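PDB 3WIW: glycosyl hydrolase family 88 from Pedobacter heparinus, which hydrolyses heparin-derived saccharides as an unsaturated glucuronyl hydrolase with an alpha6/alpha6-barrel fold. Local coordinates for residues Asp29-Lys34 with Ile336-Ser341; Ala283-Lys288 with Ser302-Ser307; Leu317-Gln322 with Gln327-Phe332. All blocks are in the same frame, centred on the assembly; numbering follows the deposited sequence. Where two conformers were deposited one is given.

Contact 1. Residues Asp29-Lys34 with Ile336-Ser341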
loop_
_atom_site.group_PDB
_atom_site.type_symbol
_atom_site.label_atom_id
_atom_site.label_comp_id
_atom_site.label_asym_id
_atom_site.label_seq_id
_atom_site.Cartn_x
_atom_site.Cartn_y
_atom_site.Cartn_z
ATOM N N ASP A 29 5.598 25.816 1.475
ATOM C CA ASP A 29 4.840 24.643 1.895
ATOM C C ASP A 29 3.323 24.780 1.713
ATOM O O ASP A 29 2.557 23.948 2.201
ATOM C CB ASP A 29 5.152 24.325 3.359
ATOM C CG ASP A 29 6.645 24.154 3.621
ATOM O OD1 ASP A 29 7.345 23.579 2.760
ATOM O OD2 ASP A 29 7.110 24.597 4.693
ATOM N N ASP A 30 2.891 25.825 1.019
ATOM C CA ASP A 30 1.463 26.089 0.852
ATOM C C ASP A 30 0.709 24.934 0.190
ATOM O O ASP A 30 -0.425 24.630 0.573
ATOM C CB ASP A 30 1.244 27.376 0.054
ATOM C CG ASP A 30 1.387 28.623 0.913
ATOM O OD1 ASP A 30 1.681 28.487 2.120
ATOM O OD2 ASP A 30 1.199 29.737 0.385
ATOM N N TRP A 31 1.337 24.299 -0.799
ATOM C CA TRP A 31 0.733 23.160 -1.486
ATOM C C TRP A 31 0.348 22.073 -0.479
ATOM O O TRP A 31 -0.712 21.465 -0.593
ATOM C CB TRP A 31 1.680 22.602 -2.556
ATOM C CG TRP A 31 2.934 22.027 -1.975
ATOM C CD1 TRP A 31 4.086 22.705 -1.658
ATOM C CD2 TRP A 31 3.153 20.665 -1.593
ATOM N NE1 TRP A 31 5.007 21.839 -1.117
ATOM C CE2 TRP A 31 4.456 20.584 -1.058
ATOM C CE3 TRP A 31 2.366 19.508 -1.635
ATOM C CZ2 TRP A 31 4.999 19.383 -0.591
ATOM C CZ3 TRP A 31 2.904 18.322 -1.166
ATOM C CH2 TRP A 31 4.207 18.266 -0.653
ATOM N N LEU A 32 1.200 21.847 0.519
ATOM C CA LEU A 32 0.983 20.792 1.493
ATOM C C LEU A 32 -0.160 21.166 2.437
ATOM O O LEU A 32 -1.020 20.339 2.745
ATOM C CB LEU A 32 2.274 20.547 2.261
ATOM C CG LEU A 32 2.189 19.565 3.426
ATOM C CD1 LEU A 32 2.000 18.144 2.909
ATOM C CD2 LEU A 32 3.443 19.680 4.267
ATOM N N LYS A 33 -0.173 22.421 2.881
ATOM C CA LYS A 33 -1.239 22.895 3.754
ATOM C C LYS A 33 -2.599 22.897 3.061
ATOM O O LYS A 33 -3.605 22.486 3.646
ATOM C CB LYS A 33 -0.878 24.259 4.350
ATOM C CG LYS A 33 0.345 24.164 5.270
ATOM C CD LYS A 33 0.935 25.510 5.640
ATOM C CE LYS A 33 2.277 25.305 6.323
ATOM N NZ LYS A 33 2.972 26.594 6.604
ATOM N N LYS A 34 -2.668 23.333 1.811
ATOM C CA LYS A 34 -3.985 23.346 1.173
ATOM C C LYS A 34 -4.451 21.935 0.825
ATOM O O LYS A 34 -5.643 21.629 0.896
ATOM C CB LYS A 34 -4.062 24.312 -0.024
ATOM C CG LYS A 34 -2.973 24.174 -1.074
ATOM C CD LYS A 34 -3.000 25.337 -2.082
ATOM C CE LYS A 34 -2.669 26.684 -1.450
ATOM N NZ LYS A 34 -2.631 27.780 -2.476
ATOM N N ILE A 336 6.992 13.993 -6.527
ATOM C CA ILE A 336 5.777 13.225 -6.746
ATOM C C ILE A 336 4.631 13.866 -5.981
ATOM O O ILE A 336 3.529 14.030 -6.521
ATOM C CB ILE A 336 5.915 11.775 -6.232
ATOM C CG1 ILE A 336 6.899 10.974 -7.095
ATOM C CG2 ILE A 336 4.552 11.105 -6.204
ATOM C CD1 ILE A 336 7.320 9.643 -6.434
ATOM N N LEU A 337 4.860 14.203 -4.716
ATOM C CA LEU A 337 3.789 14.781 -3.915
ATOM C C LEU A 337 3.283 16.115 -4.455
ATOM O O LEU A 337 2.076 16.392 -4.392
ATOM C CB LEU A 337 4.196 14.900 -2.443
ATOM C CG LEU A 337 4.399 13.580 -1.707
ATOM C CD1 LEU A 337 4.824 13.899 -0.284
ATOM C CD2 LEU A 337 3.120 12.754 -1.746
ATOM N N LYS A 338 4.183 16.933 -4.995
ATOM C CA LYS A 338 3.738 18.174 -5.600
ATOM C C LYS A 338 2.836 17.903 -6.803
ATOM O O LYS A 338 1.835 18.591 -6.982
ATOM C CB LYS A 338 4.926 19.046 -5.959
ATOM C CG LYS A 338 5.530 19.697 -4.732
ATOM C CD LYS A 338 6.841 20.405 -5.036
ATOM C CE LYS A 338 7.311 21.183 -3.825
ATOM N NZ LYS A 338 8.570 21.918 -4.083
ATOM N N THR A 339 3.164 16.906 -7.623
ATOM C CA THR A 339 2.297 16.533 -8.745
ATOM C C THR A 339 0.950 15.969 -8.276
ATOM O O THR A 339 -0.117 16.357 -8.788
ATOM C CB THR A 339 2.997 15.536 -9.701
ATOM O OG1 THR A 339 4.187 16.133 -10.235
ATOM C CG2 THR A 339 2.077 15.160 -10.868
ATOM N N LEU A 340 0.989 15.056 -7.311
ATOM C CA LEU A 340 -0.239 14.473 -6.784
ATOM C C LEU A 340 -1.144 15.504 -6.128
ATOM O O LEU A 340 -2.359 15.316 -6.094
ATOM C CB LEU A 340 0.059 13.337 -5.800
ATOM C CG LEU A 340 0.616 12.067 -6.441
ATOM C CD1 LEU A 340 0.817 11.069 -5.319
ATOM C CD2 LEU A 340 -0.321 11.456 -7.497
ATOM N N SER A 341 -0.553 16.591 -5.624
ATOM C CA SER A 341 -1.288 17.641 -4.925
ATOM C C SER A 341 -1.778 18.754 -5.849
ATOM O O SER A 341 -2.453 19.683 -5.394
ATOM C CB SER A 341 -0.425 18.251 -3.816
ATOM O OG SER A 341 0.011 17.257 -2.909
#

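Contact 2. Residues Ala283-Lys288 with Ser302-Ser307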
loop_
_atom_site.group_PDB
_atom_site.type_symbol
_atom_site.label_atom_id
_atom_site.label_comp_id
_atom_site.label_asym_id
_atom_site.label_seq_id
_atom_site.Cartn_x
_atom_site.Cartn_y
_atom_site.Cartn_z
ATOM N N ALA A 283 11.270 5.090 -18.853
ATOM C CA ALA A 283 9.834 5.336 -18.988
ATOM C C ALA A 283 9.215 6.075 -17.804
ATOM O O ALA A 283 7.996 6.222 -17.744
ATOM C CB ALA A 283 9.092 4.033 -19.253
ATOM N N MET A 284 10.034 6.511 -16.846
ATOM C CA MET A 284 9.513 7.325 -15.746
ATOM C C MET A 284 9.155 8.698 -16.329
ATOM O O MET A 284 10.026 9.387 -16.899
ATOM C CB MET A 284 10.556 7.475 -14.652
ATOM C CG MET A 284 10.122 8.445 -13.566
ATOM S SD MET A 284 8.634 7.984 -12.642
ATOM C CE MET A 284 9.235 6.612 -11.714
ATOM N N PRO A 285 7.872 9.103 -16.244
ATOM C CA PRO A 285 7.514 10.381 -16.883
ATOM C C PRO A 285 8.119 11.589 -16.183
ATOM O O PRO A 285 8.507 11.501 -15.009
ATOM C CB PRO A 285 5.979 10.417 -16.759
ATOM C CG PRO A 285 5.579 8.957 -16.624
ATOM C CD PRO A 285 6.681 8.381 -15.762
ATOM N N ALA A 286 8.162 12.714 -16.893
ATOM C CA ALA A 286 8.697 13.942 -16.322
ATOM C C ALA A 286 8.047 14.341 -14.991
ATOM O O ALA A 286 8.727 14.870 -14.112
ATOM C CB ALA A 286 8.588 15.079 -17.308
ATOM N N ASP A 287 6.742 14.117 -14.852
ATOM C CA ASP A 287 6.041 14.540 -13.635
ATOM C C ASP A 287 6.073 13.467 -12.541
ATOM O O ASP A 287 5.478 13.657 -11.488
ATOM C CB ASP A 287 4.597 14.968 -13.926
ATOM C CG ASP A 287 3.718 13.841 -14.432
ATOM O OD1 ASP A 287 4.101 12.659 -14.345
ATOM O OD2 ASP A 287 2.604 14.155 -14.892
ATOM N N LYS A 288 6.743 12.343 -12.806
ATOM C CA LYS A 288 7.016 11.287 -11.824
ATOM C C LYS A 288 5.801 10.477 -11.381
ATOM O O LYS A 288 5.882 9.760 -10.392
ATOM C CB LYS A 288 7.804 11.839 -10.627
ATOM C CG LYS A 288 9.145 12.404 -11.078
ATOM C CD LYS A 288 9.942 13.019 -9.956
ATOM C CE LYS A 288 11.301 13.427 -10.454
ATOM N NZ LYS A 288 11.138 14.490 -11.484
ATOM N N SER A 302 -0.172 6.496 -22.481
ATOM C CA SER A 302 -0.522 5.412 -21.571
ATOM C C SER A 302 -1.142 5.972 -20.278
ATOM O O SER A 302 -0.638 6.958 -19.723
ATOM C CB SER A 302 0.745 4.638 -21.258
ATOM O OG SER A 302 0.499 3.699 -20.247
ATOM N N PRO A 303 -2.229 5.344 -19.776
ATOM C CA PRO A 303 -2.777 5.778 -18.477
ATOM C C PRO A 303 -1.734 5.744 -17.362
ATOM O O PRO A 303 -0.942 4.789 -17.252
ATOM C CB PRO A 303 -3.873 4.749 -18.200
ATOM C CG PRO A 303 -4.288 4.302 -19.564
ATOM C CD PRO A 303 -3.032 4.280 -20.387
ATOM N N ARG A 304 -1.732 6.792 -16.539
ATOM C CA ARG A 304 -0.879 6.851 -15.337
ATOM C C ARG A 304 -1.534 6.132 -14.167
ATOM O O ARG A 304 -2.752 5.915 -14.156
ATOM C CB ARG A 304 -0.654 8.308 -14.923
ATOM C CG ARG A 304 -0.150 9.173 -16.061
ATOM C CD ARG A 304 1.142 8.616 -16.689
ATOM N NE ARG A 304 1.728 9.637 -17.546
ATOM C CZ ARG A 304 2.424 10.690 -17.101
ATOM N NH1 ARG A 304 2.831 11.644 -17.950
ATOM N NH2 ARG A 304 2.682 10.820 -15.805
ATOM N N ASP A 305 -0.738 5.784 -13.171
ATOM C CA ASP A 305 -1.305 5.143 -11.993
ATOM C C ASP A 305 -0.867 5.904 -10.749
ATOM O O ASP A 305 0.245 5.673 -10.190
ATOM C CB ASP A 305 -0.868 3.671 -11.925
ATOM C CG ASP A 305 -1.461 2.941 -10.734
ATOM O OD1 ASP A 305 -2.484 3.434 -10.173
ATOM O OD2 ASP A 305 -0.920 1.872 -10.352
ATOM N N ALA A 306 -1.750 6.792 -10.294
ATOM C CA ALA A 306 -1.460 7.599 -9.116
ATOM C C ALA A 306 -1.175 6.727 -7.888
ATOM O O ALA A 306 -0.355 7.108 -7.058
ATOM C CB ALA A 306 -2.591 8.564 -8.818
ATOM N N SER A 307 -1.835 5.570 -7.747
ATOM C CA SER A 307 -1.634 4.732 -6.563
ATOM C C SER A 307 -0.176 4.287 -6.480
ATOM O O SER A 307 0.428 4.312 -5.402
ATOM C CB SER A 307 -2.599 3.542 -6.566
ATOM O OG SER A 307 -2.276 2.578 -7.550
HETATM O O HOH W 1 4.877 13.921 -17.494
#

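Contact 3. Residues Leu317-Gln322 with Gln327-Phe332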
loop_
_atom_site.group_PDB
_atom_site.type_symbol
_atom_site.label_atom_id
_atom_site.label_comp_id
_atom_site.label_asym_id
_atom_site.label_seq_id
_atom_site.Cartn_x
_atom_site.Cartn_y
_atom_site.Cartn_z
ATOM N N LEU A 317 10.239 8.420 1.100
ATOM C CA LEU A 317 10.397 9.270 2.283
ATOM C C LEU A 317 10.988 8.477 3.456
ATOM O O LEU A 317 11.919 8.950 4.104
ATOM C CB LEU A 317 9.065 9.904 2.668
ATOM C CG LEU A 317 8.605 10.988 1.688
ATOM C CD1 LEU A 317 7.118 11.304 1.887
ATOM C CD2 LEU A 317 9.477 12.249 1.815
ATOM N N ASP A 318 10.488 7.268 3.713
ATOM C CA ASP A 318 11.122 6.449 4.743
ATOM C C ASP A 318 12.544 6.054 4.338
ATOM O O ASP A 318 13.442 6.060 5.169
ATOM C CB ASP A 318 10.294 5.218 5.091
ATOM C CG ASP A 318 9.396 5.444 6.299
ATOM O OD1 ASP A 318 9.092 6.617 6.647
ATOM O OD2 ASP A 318 8.973 4.439 6.883
ATOM N N LEU A 319 12.767 5.729 3.064
ATOM C CA LEU A 319 14.105 5.337 2.636
ATOM C C LEU A 319 15.085 6.480 2.875
ATOM O O LEU A 319 16.230 6.252 3.301
ATOM C CB LEU A 319 14.091 4.940 1.164
ATOM C CG LEU A 319 15.380 4.327 0.622
ATOM C CD1 LEU A 319 15.750 3.046 1.356
ATOM C CD2 LEU A 319 15.268 4.074 -0.886
ATOM N N SER A 320 14.630 7.712 2.607
ATOM C CA SER A 320 15.487 8.886 2.769
ATOM C C SER A 320 16.019 9.043 4.208
ATOM O O SER A 320 17.107 9.611 4.420
ATOM C CB SER A 320 14.771 10.162 2.307
ATOM O OG SER A 320 13.889 10.678 3.285
ATOM N N THR A 321 15.280 8.526 5.195
ATOM C CA THR A 321 15.692 8.661 6.595
ATOM C C THR A 321 16.556 7.501 7.065
ATOM O O THR A 321 17.149 7.560 8.150
ATOM C CB THR A 321 14.477 8.782 7.541
ATOM O OG1 THR A 321 13.774 7.528 7.589
ATOM C CG2 THR A 321 13.545 9.894 7.064
ATOM N N GLN A 322 16.609 6.433 6.269
ATOM C CA GLN A 322 17.303 5.200 6.655
ATOM C C GLN A 322 18.713 5.117 6.088
ATOM O O GLN A 322 19.601 4.516 6.693
ATOM C CB GLN A 322 16.520 3.977 6.178
ATOM C CG GLN A 322 15.148 3.833 6.767
ATOM C CD GLN A 322 14.311 2.848 5.984
ATOM O OE1 GLN A 322 14.613 2.521 4.832
ATOM N NE2 GLN A 322 13.256 2.377 6.591
ATOM N N GLN A 327 19.005 12.484 0.347
ATOM C CA GLN A 327 18.390 13.657 -0.280
ATOM C C GLN A 327 17.759 13.353 -1.640
ATOM O O GLN A 327 16.652 13.822 -1.913
ATOM C CB GLN A 327 19.357 14.850 -0.371
ATOM C CG GLN A 327 18.787 16.099 -1.111
ATOM C CD GLN A 327 17.506 16.694 -0.491
ATOM O OE1 GLN A 327 17.199 16.484 0.689
ATOM N NE2 GLN A 327 16.756 17.446 -1.305
ATOM N N LYS A 328 18.413 12.532 -2.468
ATOM C CA LYS A 328 17.841 12.214 -3.787
ATOM C C LYS A 328 16.489 11.514 -3.668
ATOM O O LYS A 328 15.591 11.740 -4.475
ATOM C CB LYS A 328 18.795 11.387 -4.660
ATOM C CG LYS A 328 19.138 10.014 -4.109
ATOM C CD LYS A 328 20.043 9.243 -5.066
ATOM C CE LYS A 328 20.469 7.910 -4.454
ATOM N NZ LYS A 328 21.123 8.061 -3.119
ATOM N N TYR A 329 16.332 10.678 -2.643
ATOM C CA TYR A 329 15.056 10.006 -2.400
ATOM C C TYR A 329 14.003 10.985 -1.893
ATOM O O TYR A 329 12.854 10.973 -2.356
ATOM C CB TYR A 329 15.230 8.859 -1.402
ATOM C CG TYR A 329 16.262 7.849 -1.820
ATOM C CD1 TYR A 329 16.236 7.288 -3.102
ATOM C CD2 TYR A 329 17.250 7.434 -0.937
ATOM C CE1 TYR A 329 17.185 6.342 -3.492
ATOM C CE2 TYR A 329 18.203 6.493 -1.312
ATOM C CZ TYR A 329 18.161 5.943 -2.593
ATOM O OH TYR A 329 19.098 5.007 -2.970
ATOM N N PHE A 330 14.393 11.829 -0.946
ATOM C CA PHE A 330 13.472 12.828 -0.424
ATOM C C PHE A 330 12.984 13.748 -1.549
ATOM O O PHE A 330 11.781 14.040 -1.659
ATOM C CB PHE A 330 14.152 13.674 0.647
ATOM C CG PHE A 330 13.267 14.741 1.185
ATOM C CD1 PHE A 330 12.372 14.464 2.207
ATOM C CD2 PHE A 330 13.290 16.014 0.634
ATOM C CE1 PHE A 330 11.536 15.449 2.695
ATOM C CE2 PHE A 330 12.445 17.006 1.122
ATOM C CZ PHE A 330 11.581 16.718 2.152
ATOM N N LYS A 331 13.907 14.226 -2.381
ATOM C CA LYS A 331 13.557 15.167 -3.452
ATOM C C LYS A 331 12.608 14.521 -4.455
ATOM O O LYS A 331 11.644 15.144 -4.902
ATOM C CB LYS A 331 14.827 15.675 -4.159
ATOM C CG LYS A 331 14.588 16.589 -5.344
ATOM C CD LYS A 331 13.873 17.865 -4.944
ATOM C CE LYS A 331 13.967 18.926 -6.053
ATOM N NZ LYS A 331 13.537 18.447 -7.407
ATOM N N PHE A 332 12.856 13.260 -4.786
ATOM C CA PHE A 332 12.018 12.565 -5.760
ATOM C C PHE A 332 10.610 12.410 -5.189
ATOM O O PHE A 332 9.621 12.667 -5.879
ATOM C CB PHE A 332 12.666 11.233 -6.128
ATOM C CG PHE A 332 12.130 10.609 -7.385
ATOM C CD1 PHE A 332 10.943 9.876 -7.368
ATOM C CD2 PHE A 332 12.831 10.720 -8.582
ATOM C CE1 PHE A 332 10.441 9.285 -8.546
ATOM C CE2 PHE A 332 12.354 10.116 -9.741
ATOM C CZ PHE A 332 11.150 9.405 -9.735
#

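Contact 1. Residues Asp29-Lys34 with Ile336-Ser341
The carbonyl oxygen of L337 is gripped twice by S341, and both residues touch the indole of W31. S341 OG donates to L337 O over 2.7 Å, while S341 N makes a backbone bond to the same oxygen at 2.9 Å; the two donors come from opposite faces of the carbonyl plane. With OG beside the backbone N (chi1 -57°), the serine folds its hydroxyl back toward helix 327-340; here, in the alpha6/alpha6-barrel, the first turn of helix 30-49 packs against that helix. The hydroxyl also has a hydrogen bond with Y381 OH on helix 375-392, so it has two polar partners.

W31 carries the contact from the other segment. Its benzo edge meets the serine, with CE3 lying 3.5 Å from S341 OG near the ring plane. L337 comes in obliquely, its CB 3.8 Å from W31 CH2. The third partner, K338, stretches its extended chain across one face of the indole at about a right angle. A CH-pi contact results, K338 CG lying 4.1 Å from the centroid of the six-membered ring of W31 and 16° off its normal. The opposite face is covered by CB of the next residue, L32, so the indole is sandwiched between two aliphatic groups, which limits its rotation. Y388 of helix 375-392 adds an edge-to-face ring contact, tying the N-terminal helix to a second neighbour. Farther along the lysine, the methylene carbon CE of K338 reaches the pyrrole side of the indole, 3.6 Å from W31 NE1.

Contact 2. Residues Ala283-Lys288 with Ser302-Ser307
R304 and D287 form a salt bridge between two parts of the long loop that joins helix 265-279 to helix 306-322 in the alpha6/alpha6-barrel. R304 NH2 donates to D287 OD1 over 2.7 Å, with an N-H...O angle of 159°. The acceptor lies in the guanidinium plane and is met through its syn lone pair, although the carboxylate itself is turned 64° from that plane. P285 supplies a different kind of contact: its CB lies over one guanidinium face, offset toward the rim, 3.5 Å from R304 NH2. The arginine, its chain bent at chi2, is thus bonded at its edge and covered by a hydrocarbon on one face.

A water completes this first shell. It accepts from R304 NH1 at 3.1 Å and from D287 N at 3.2 Å, linking the second terminal nitrogen to the backbone N of the same aspartate.

Behind the aspartate, P285 to K288 make a type I beta turn closed by K288 N to P285 O at 2.9 Å, which places the proline and D287 on the same arginine. D287 OD1 accepts additionally from I289 N, so the charged oxygen is gripped by backbone as well as guanidinium. On the other side, R304 immediately precedes D305, the N-cap of helix 306-322, whose OD2 forms a salt bridge with R246, a residue predicted to bind substrate; the side chains of R304 and R246 are about 11 Å apart. D305 OD1 makes a weak capping bond with S307 N and receives S307 OG over 2.8 Å, on its syn side but 28° out of the carboxylate plane.

Contact 3. Residues Leu317-Gln322 with Gln327-Phe332
Contrasting first torsions bring a methyl of L319 over the ring face of Y329: the leucine carries CG opposite its backbone N (chi1 -172°), whereas the tyrosine holds its ring beside the backbone N (chi1 -56°). They meet in an antiparallel alpha-alpha hairpin, in which helix 306-322 and helix 327-340 follow each other through a short connection within the alpha6/alpha6-barrel. The axes of the two segments approach to 7.8 Å, with 161° between their N-to-C directions.

L319 CD2 sits over the centre of the Y329 ring, 3.7 Å from its centroid and almost on the normal, a clear CH-pi contact. CG of the same leucine adds a second touch at the CD2-CE2 side of the ring. The opposite face is covered by CG of K328, so that aliphatic carbon from both helices sandwiches the phenol. Its hydroxyl points on to E272 of helix 265-279, with which Y329 OH forms a hydrogen bond.

Beside this pair, the small S320 lets the backbones come near each other. Its CB packs 3.7 Å from F330 N, and also 4.0 Å from Y329 CB, while its hydroxyl turns back into its own helix and donates to L317 O over 2.7 Å. The polar end of the serine is thereby satisfied within its helix, and its methylene serves the apolar interface.

F330 swings its ring toward the other end of helix segment 317-322, where L317 crosses it obliquely. The ring of Y388 of helix 375-392 meets that of F330 with the planes nearly parallel, and also touches L317, extending the packing to a third helix. Within the hairpin, the leucine methyl L317 CD2 lies 3.7 Å from F330 CD1.

In the fold
Contact centres lie 17 to 19 Å apart, around helices 306-322 and 327-340 of the barrel. Contact 2 comes first of the two inner contacts and leads into the start of helix 306-322; contact 3 then joins the far end of that helix to the beginning of helix 327-340, whose C-terminal end returns to the N-terminal helix 30-49 in contact 1, spanning 302 residues. They touch directly: T339 OG1 probably hydrogen-bonds D287 O, K288 and M284 touch F332, and L337 meets L317. Contacts 1 and 3 lie away from the predicted sites, whereas contact 2 includes D305, which forms a salt bridge with R246, a predicted substrate-binding residue.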